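Local coordinates for E2A dna-binding protein (Human adenovirus 5, PDB 2WB0) that binds single-stranded DNA and unwinds the template without ATP during the elongation phase of viral strand-displacement replication, at residues A17-K29 with E40-E52. Numbering follows the deposited sequence.
Sequences ALMDKYHVDNDLK and EALAAVCKTWLNE
Met19 bends at its last torsion (chi3 -76°) to set SD against Ala41 CB at 3.7 Å, while its CG lies near Val45 CG2. The helix then ends in a Schellman motif, with His23 as the C-prime residue, and Tyr22 O, at this turn, lies 3.3 Å from Thr48 CG2. The Tyr22 and Trp49 side chains lie alongside, pointing the same way, with the Tyr22 ring and the Trp49 five-membered ring at 84°. Tyr22 CD2 meets Val45 CG1 at 3.9 Å, and the Glu52 carboxylate comes to the Tyr22 ring edge, Glu52 OE1 3.7 Å from Tyr22 CE1. Beyond the contact Tyr22 OH bonds to Asn317 and Trp49 NE1 to Glu316, tying the pair to the region just after helix 300-315. After the turn, Val24 CG1 presses on Val45 CG2 at 3.5 Å and Val24 CB faces Ala44 CB. Asp25 caps the next helix through Leu28 N, and Leu28 spreads its two methyls over the extended Glu40 chain, Leu28 CD2 3.6 Å from Glu40 CD. The Thr48 hydroxyl donates to Ala44 O. Within this all-alpha domain, apolar packing joins the turn between helices 7-21 and 26-31 to helix 40-53, and a water bridges Tyr22 O and His23 O to Thr48 OG1.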
ATOM      1  N   ALA A  17      11.641 -20.116  17.371  1.00 25.71           N
ATOM      2  CA  ALA A  17      11.685 -19.476  18.710  1.00 25.56           C
ATOM      3  C   ALA A  17      10.466 -18.536  18.901  1.00 24.91           C
ATOM      4  O   ALA A  17       9.716 -18.608  19.877  1.00 24.22           O
ATOM      5  CB  ALA A  17      12.953 -18.677  18.832  1.00 26.02           C
ATOM      6  N   LEU A  18      10.273 -17.661  17.907  1.00 24.15           N
ATOM      7  CA  LEU A  18       9.090 -16.817  17.833  1.00 24.37           C
ATOM      8  C   LEU A  18       7.799 -17.563  17.858  1.00 23.77           C
ATOM      9  O   LEU A  18       6.893 -17.243  18.620  1.00 25.26           O
ATOM     10  CB  LEU A  18       9.226 -15.898  16.579  1.00 22.37           C
ATOM     11  CG  LEU A  18       9.725 -14.473  16.602  1.00 25.71           C
ATOM     12  CD1 LEU A  18      10.297 -13.783  17.882  1.00 19.19           C
ATOM     13  CD2 LEU A  18      10.540 -14.093  15.335  1.00 24.48           C
ATOM     14  N   MET A  19       7.672 -18.608  17.051  1.00 24.68           N
ATOM     15  CA  MET A  19       6.412 -19.306  16.929  1.00 23.09           C
ATOM     16  C   MET A  19       6.140 -20.088  18.207  1.00 25.35           C
ATOM     17  O   MET A  19       4.966 -20.317  18.573  1.00 25.08           O
ATOM     18  CB  MET A  19       6.456 -20.299  15.744  1.00 24.21           C
ATOM     19  CG  MET A  19       6.599 -19.622  14.351  1.00 22.84           C
ATOM     20  SD  MET A  19       6.345 -20.741  12.963  1.00 25.97           S
ATOM     21  CE  MET A  19       7.878 -21.664  12.913  1.00 27.61           C
ATOM     22  N   ASP A  20       7.217 -20.540  18.867  1.00 25.47           N
ATOM     23  CA  ASP A  20       7.008 -21.279  20.128  1.00 27.65           C
ATOM     24  C   ASP A  20       6.505 -20.264  21.182  1.00 27.65           C
ATOM     25  O   ASP A  20       5.454 -20.462  21.767  1.00 29.45           O
ATOM     26  CB  ASP A  20       8.327 -21.912  20.586  1.00 28.04           C
ATOM     27  CG  ASP A  20       8.717 -23.142  19.758  1.00 30.89           C
ATOM     28  OD1 ASP A  20       7.811 -23.831  19.197  1.00 27.55           O
ATOM     29  OD2 ASP A  20       9.939 -23.391  19.696  1.00 35.74           O
ATOM     30  N   LYS A  21       7.255 -19.173  21.366  1.00 28.69           N
ATOM     31  CA  LYS A  21       6.962 -18.146  22.377  1.00 28.57           C
ATOM     32  C   LYS A  21       5.547 -17.590  22.233  1.00 29.45           C
ATOM     33  O   LYS A  21       4.844 -17.343  23.224  1.00 30.20           O
ATOM     34  CB  LYS A  21       7.988 -17.027  22.286  1.00 28.31           C
ATOM     35  CG  LYS A  21       7.690 -15.818  23.217  1.00 28.14           C
ATOM     36  CD  LYS A  21       8.873 -14.875  23.246  1.00 25.15           C
ATOM     37  CE  LYS A  21       8.606 -13.634  24.124  1.00 26.28           C
ATOM     38  NZ  LYS A  21       9.723 -12.754  23.863  1.00 27.64           N
ATOM     39  N   TYR A  22       5.099 -17.412  20.995  1.00 28.72           N
ATOM     40  CA  TYR A  22       3.767 -16.869  20.747  1.00 28.97           C
ATOM     41  C   TYR A  22       2.682 -17.902  20.473  1.00 29.91           C
ATOM     42  O   TYR A  22       1.582 -17.557  20.020  1.00 29.47           O
ATOM     43  CB  TYR A  22       3.827 -15.717  19.739  1.00 27.92           C
ATOM     44  CG  TYR A  22       4.684 -14.580  20.278  1.00 26.14           C
ATOM     45  CD1 TYR A  22       4.147 -13.631  21.179  1.00 26.85           C
ATOM     46  CD2 TYR A  22       6.014 -14.465  19.912  1.00 26.68           C
ATOM     47  CE1 TYR A  22       4.949 -12.607  21.679  1.00 23.02           C
ATOM     48  CE2 TYR A  22       6.810 -13.469  20.378  1.00 25.02           C
ATOM     49  CZ  TYR A  22       6.282 -12.540  21.264  1.00 24.94           C
ATOM     50  OH  TYR A  22       7.128 -11.557  21.680  1.00 24.65           O
ATOM     51  N   HIS A  23       2.985 -19.174  20.791  1.00 30.25           N
ATOM     52  CA  HIS A  23       1.991 -20.256  20.776  1.00 32.60           C
ATOM     53  C   HIS A  23       1.267 -20.345  19.450  1.00 32.07           C
ATOM     54  O   HIS A  23       0.034 -20.427  19.412  1.00 31.85           O
ATOM     55  CB  HIS A  23       0.996 -20.079  21.945  1.00 34.26           C
ATOM     56  CG  HIS A  23       1.684 -19.776  23.238  1.00 40.67           C
ATOM     57  ND1 HIS A  23       2.422 -20.728  23.924  1.00 44.08           N
ATOM     58  CD2 HIS A  23       1.820 -18.613  23.932  1.00 44.19           C
ATOM     59  CE1 HIS A  23       2.953 -20.171  25.001  1.00 45.10           C
ATOM     60  NE2 HIS A  23       2.613 -18.888  25.025  1.00 45.92           N
ATOM     61  N   VAL A  24       2.022 -20.287  18.344  1.00 32.12           N
ATOM     62  CA  VAL A  24       1.333 -20.422  17.066  1.00 31.44           C
ATOM     63  C   VAL A  24       0.876 -21.866  16.857  1.00 32.10           C
ATOM     64  O   VAL A  24       1.560 -22.808  17.293  1.00 31.47           O
ATOM     65  CB  VAL A  24       2.018 -19.683  15.834  1.00 32.42           C
ATOM     66  CG1 VAL A  24       3.205 -18.848  16.230  1.00 33.28           C
ATOM     67  CG2 VAL A  24       2.257 -20.589  14.599  1.00 27.77           C
ATOM     68  N   ASP A  25      -0.285 -22.005  16.208  1.00 32.11           N
ATOM     69  CA  ASP A  25      -0.902 -23.284  15.861  1.00 33.44           C
ATOM     70  C   ASP A  25       0.084 -24.402  15.448  1.00 32.96           C
ATOM     71  O   ASP A  25       1.054 -24.150  14.729  1.00 31.64           O
ATOM     72  CB  ASP A  25      -1.852 -23.032  14.704  1.00 34.61           C
ATOM     73  CG  ASP A  25      -2.306 -24.298  14.071  1.00 38.02           C
ATOM     74  OD1 ASP A  25      -3.154 -24.961  14.686  1.00 44.89           O
ATOM     75  OD2 ASP A  25      -1.777 -24.669  12.992  1.00 44.04           O
ATOM     76  N   ASN A  26      -0.166 -25.642  15.856  1.00 33.18           N
ATOM     77  CA  ASN A  26       0.916 -26.623  15.730  1.00 34.07           C
ATOM     78  C   ASN A  26       1.201 -27.007  14.272  1.00 32.93           C
ATOM     79  O   ASN A  26       2.355 -27.250  13.906  1.00 33.66           O
ATOM     80  CB  ASN A  26       0.652 -27.882  16.547  1.00 35.07           C
ATOM     81  CG  ASN A  26       0.776 -27.661  18.037  1.00 36.69           C
ATOM     82  OD1 ASN A  26      -0.063 -28.139  18.778  1.00 41.95           O
ATOM     83  ND2 ASN A  26       1.820 -26.949  18.486  1.00 40.02           N
ATOM     84  N   ASP A  27       0.151 -27.082  13.472  1.00 31.93           N
ATOM     85  CA  ASP A  27       0.322 -27.389  12.072  1.00 33.28           C
ATOM     86  C   ASP A  27       1.107 -26.309  11.343  1.00 31.45           C
ATOM     87  O   ASP A  27       2.036 -26.611  10.570  1.00 31.74           O
ATOM     88  CB  ASP A  27      -1.021 -27.673  11.425  1.00 34.03           C
ATOM     89  CG  ASP A  27      -1.628 -29.011  11.924  1.00 38.69           C
ATOM     90  OD1 ASP A  27      -0.908 -29.786  12.623  1.00 40.56           O
ATOM     91  OD2 ASP A  27      -2.814 -29.264  11.613  1.00 41.87           O
ATOM     92  N   LEU A  28       0.758 -25.051  11.614  1.00 29.59           N
ATOM     93  CA  LEU A  28       1.482 -23.926  11.003  1.00 27.47           C
ATOM     94  C   LEU A  28       2.948 -24.042  11.405  1.00 26.43           C
ATOM     95  O   LEU A  28       3.819 -23.851  10.589  1.00 24.50           O
ATOM     96  CB  LEU A  28       0.894 -22.576  11.419  1.00 26.86           C
ATOM     97  CG  LEU A  28      -0.463 -22.116  10.806  1.00 27.80           C
ATOM     98  CD1 LEU A  28      -0.715 -20.711  11.384  1.00 24.88           C
ATOM     99  CD2 LEU A  28      -0.438 -22.074   9.275  1.00 26.73           C
ATOM    100  N   LYS A  29       3.216 -24.419  12.657  1.00 26.32           N
ATOM    101  CA  LYS A  29       4.607 -24.551  13.108  1.00 27.21           C
ATOM    102  C   LYS A  29       5.318 -25.696  12.387  1.00 26.49           C
ATOM    103  O   LYS A  29       6.446 -25.545  11.967  1.00 26.15           O
ATOM    104  CB  LYS A  29       4.705 -24.816  14.607  1.00 28.10           C
ATOM    105  CG  LYS A  29       4.504 -23.595  15.465  1.00 29.31           C
ATOM    106  CD  LYS A  29       5.236 -23.748  16.827  1.00 33.89           C
ATOM    107  CE  LYS A  29       4.589 -24.877  17.676  1.00 35.73           C
ATOM    108  NZ  LYS A  29       5.101 -24.809  19.064  1.00 34.02           N
ATOM    109  N   GLU A  40       1.590 -16.926   6.741  1.00 21.57           N
ATOM    110  CA  GLU A  40       0.545 -17.199   7.735  1.00 22.29           C
ATOM    111  C   GLU A  40       1.082 -17.426   9.137  1.00 22.00           C
ATOM    112  O   GLU A  40       0.565 -16.837  10.089  1.00 20.33           O
ATOM    113  CB  GLU A  40      -0.341 -18.367   7.338  1.00 23.55           C
ATOM    114  CG  GLU A  40      -1.516 -18.583   8.333  1.00 26.32           C
ATOM    115  CD  GLU A  40      -2.579 -19.576   7.851  1.00 33.31           C
ATOM    116  OE1 GLU A  40      -3.616 -19.712   8.570  1.00 36.01           O
ATOM    117  OE2 GLU A  40      -2.393 -20.248   6.795  1.00 30.75           O
ATOM    118  N   ALA A  41       2.096 -18.272   9.288  1.00 20.87           N
ATOM    119  CA  ALA A  41       2.665 -18.511  10.640  1.00 19.89           C
ATOM    120  C   ALA A  41       3.322 -17.248  11.285  1.00 19.84           C
ATOM    121  O   ALA A  41       3.246 -17.025  12.495  1.00 20.94           O
ATOM    122  CB  ALA A  41       3.638 -19.684  10.603  1.00 18.70           C
ATOM    123  N   LEU A  42       3.893 -16.392  10.465  1.00 18.90           N
ATOM    124  CA  LEU A  42       4.514 -15.199  10.947  1.00 19.50           C
ATOM    125  C   LEU A  42       3.424 -14.142  11.251  1.00 19.66           C
ATOM    126  O   LEU A  42       3.530 -13.374  12.231  1.00 17.17           O
ATOM    127  CB  LEU A  42       5.533 -14.690   9.929  1.00 18.48           C
ATOM    128  CG  LEU A  42       6.584 -15.737   9.574  1.00 20.99           C
ATOM    129  CD1 LEU A  42       7.587 -15.196   8.567  1.00 16.67           C
ATOM    130  CD2 LEU A  42       7.318 -16.108  10.898  1.00 21.98           C
ATOM    131  N   ALA A  43       2.378 -14.129  10.449  1.00 20.75           N
ATOM    132  CA  ALA A  43       1.232 -13.268  10.747  1.00 21.39           C
ATOM    133  C   ALA A  43       0.570 -13.707  12.090  1.00 22.54           C
ATOM    134  O   ALA A  43       0.104 -12.864  12.866  1.00 20.43           O
ATOM    135  CB  ALA A  43       0.223 -13.355   9.607  1.00 21.85           C
ATOM    136  N   ALA A  44       0.552 -15.018  12.351  1.00 22.19           N
ATOM    137  CA  ALA A  44      -0.006 -15.552  13.619  1.00 22.54           C
ATOM    138  C   ALA A  44       0.849 -15.133  14.831  1.00 22.65           C
ATOM    139  O   ALA A  44       0.315 -14.791  15.897  1.00 21.98           O
ATOM    140  CB  ALA A  44      -0.191 -17.048  13.534  1.00 23.95           C
ATOM    141  N   VAL A  45       2.167 -15.072  14.656  1.00 20.77           N
ATOM    142  CA  VAL A  45       3.008 -14.444  15.665  1.00 20.90           C
ATOM    143  C   VAL A  45       2.568 -12.981  15.950  1.00 21.67           C
ATOM    144  O   VAL A  45       2.322 -12.545  17.131  1.00 20.64           O
ATOM    145  CB  VAL A  45       4.495 -14.488  15.246  1.00 19.67           C
ATOM    146  CG1 VAL A  45       5.343 -13.663  16.170  1.00 19.71           C
ATOM    147  CG2 VAL A  45       4.991 -15.981  15.207  1.00 21.44           C
ATOM    148  N   CYS A  46       2.417 -12.224  14.864  1.00 21.22           N
ATOM    149  CA  CYS A  46       2.137 -10.823  15.028  1.00 20.04           C
ATOM    150  C   CYS A  46       0.749 -10.632  15.686  1.00 21.53           C
ATOM    151  O   CYS A  46       0.590  -9.777  16.552  1.00 22.05           O
ATOM    152  CB  CYS A  46       2.194 -10.175  13.642  1.00 18.39           C
ATOM    153  SG  CYS A  46       3.881 -10.121  12.966  1.00 18.41           S
ATOM    154  N   LYS A  47      -0.254 -11.383  15.218  1.00 21.39           N
ATOM    155  CA  LYS A  47      -1.619 -11.221  15.693  1.00 23.98           C
ATOM    156  C   LYS A  47      -1.654 -11.586  17.178  1.00 24.54           C
ATOM    157  O   LYS A  47      -2.281 -10.921  18.005  1.00 24.00           O
ATOM    158  CB  LYS A  47      -2.553 -12.149  14.897  1.00 24.48           C
ATOM    159  CG  LYS A  47      -4.042 -12.085  15.296  1.00 27.09           C
ATOM    160  CD  LYS A  47      -4.656 -10.670  15.050  1.00 30.17           C
ATOM    161  CE  LYS A  47      -6.216 -10.544  15.374  1.00 34.10           C
ATOM    162  NZ  LYS A  47      -6.831  -9.299  14.681  1.00 35.29           N
ATOM    163  N   THR A  48      -0.944 -12.651  17.531  1.00 24.28           N
ATOM    164  CA  THR A  48      -0.843 -13.023  18.934  1.00 25.78           C
ATOM    165  C   THR A  48      -0.205 -11.904  19.784  1.00 25.06           C
ATOM    166  O   THR A  48      -0.746 -11.560  20.866  1.00 23.79           O
ATOM    167  CB  THR A  48      -0.146 -14.423  19.128  1.00 26.17           C
ATOM    168  OG1 THR A  48      -0.809 -15.365  18.291  1.00 31.40           O
ATOM    169  CG2 THR A  48      -0.288 -14.931  20.543  1.00 28.01           C
ATOM    170  N   TRP A  49       0.880 -11.297  19.278  1.00 23.74           N
ATOM    171  CA  TRP A  49       1.551 -10.210  19.998  1.00 24.11           C
ATOM    172  C   TRP A  49       0.624  -8.955  20.140  1.00 24.54           C
ATOM    173  O   TRP A  49       0.553  -8.293  21.202  1.00 25.57           O
ATOM    174  CB  TRP A  49       2.892  -9.913  19.333  1.00 22.35           C
ATOM    175  CG  TRP A  49       3.642  -8.685  19.844  1.00 20.41           C
ATOM    176  CD1 TRP A  49       4.508  -8.645  20.898  1.00 22.51           C
ATOM    177  CD2 TRP A  49       3.651  -7.370  19.275  1.00 19.03           C
ATOM    178  NE1 TRP A  49       5.041  -7.385  21.043  1.00 24.92           N
ATOM    179  CE2 TRP A  49       4.549  -6.582  20.048  1.00 22.56           C
ATOM    180  CE3 TRP A  49       2.977  -6.763  18.193  1.00 21.20           C
ATOM    181  CZ2 TRP A  49       4.785  -5.206  19.794  1.00 22.89           C
ATOM    182  CZ3 TRP A  49       3.233  -5.392  17.928  1.00 22.22           C
ATOM    183  CH2 TRP A  49       4.139  -4.632  18.724  1.00 18.63           C
ATOM    184  N   LEU A  50      -0.119  -8.671  19.082  1.00 24.92           N
ATOM    185  CA  LEU A  50      -1.149  -7.615  19.103  1.00 25.00           C
ATOM    186  C   LEU A  50      -2.244  -7.891  20.158  1.00 26.51           C
ATOM    187  O   LEU A  50      -2.513  -7.030  20.983  1.00 26.61           O
ATOM    188  CB  LEU A  50      -1.767  -7.542  17.748  1.00 24.74           C
ATOM    189  CG  LEU A  50      -1.496  -6.439  16.723  1.00 26.22           C
ATOM    190  CD1 LEU A  50      -0.373  -5.353  16.951  1.00 19.91           C
ATOM    191  CD2 LEU A  50      -1.726  -6.912  15.266  1.00 21.73           C
ATOM    192  N   ASN A  51      -2.864  -9.074  20.093  1.00 27.07           N
ATOM    193  CA  ASN A  51      -3.888  -9.532  21.018  1.00 29.55           C
ATOM    194  C   ASN A  51      -3.419  -9.352  22.452  1.00 31.89           C
ATOM    195  O   ASN A  51      -4.234  -9.179  23.368  1.00 32.09           O
ATOM    196  CB  ASN A  51      -4.144 -11.008  20.815  1.00 29.19           C
ATOM    197  CG  ASN A  51      -5.128 -11.304  19.664  1.00 32.16           C
ATOM    198  OD1 ASN A  51      -5.431 -12.484  19.370  1.00 37.33           O
ATOM    199  ND2 ASN A  51      -5.614 -10.268  19.013  1.00 24.80           N
ATOM    200  N   GLU A  52      -2.095  -9.384  22.630  1.00 34.23           N
ATOM    201  CA  GLU A  52      -1.470  -9.506  23.955  1.00 36.20           C
ATOM    202  C   GLU A  52      -0.979  -8.135  24.425  1.00 36.41           C
ATOM    203  O   GLU A  52      -1.243  -7.714  25.569  1.00 37.46           O
ATOM    204  CB  GLU A  52      -0.372 -10.602  23.877  1.00 36.97           C
ATOM    205  CG  GLU A  52       0.791 -10.529  24.835  1.00 39.17           C
ATOM    206  CD  GLU A  52       1.866 -11.602  24.514  1.00 42.97           C
ATOM    207  OE1 GLU A  52       3.080 -11.226  24.542  1.00 41.83           O
ATOM    208  OE2 GLU A  52       1.480 -12.780  24.204  1.00 39.50           O
TER
HETATM  209  O   HOH W   1      -1.008 -18.091  19.230  1.00 38.49           O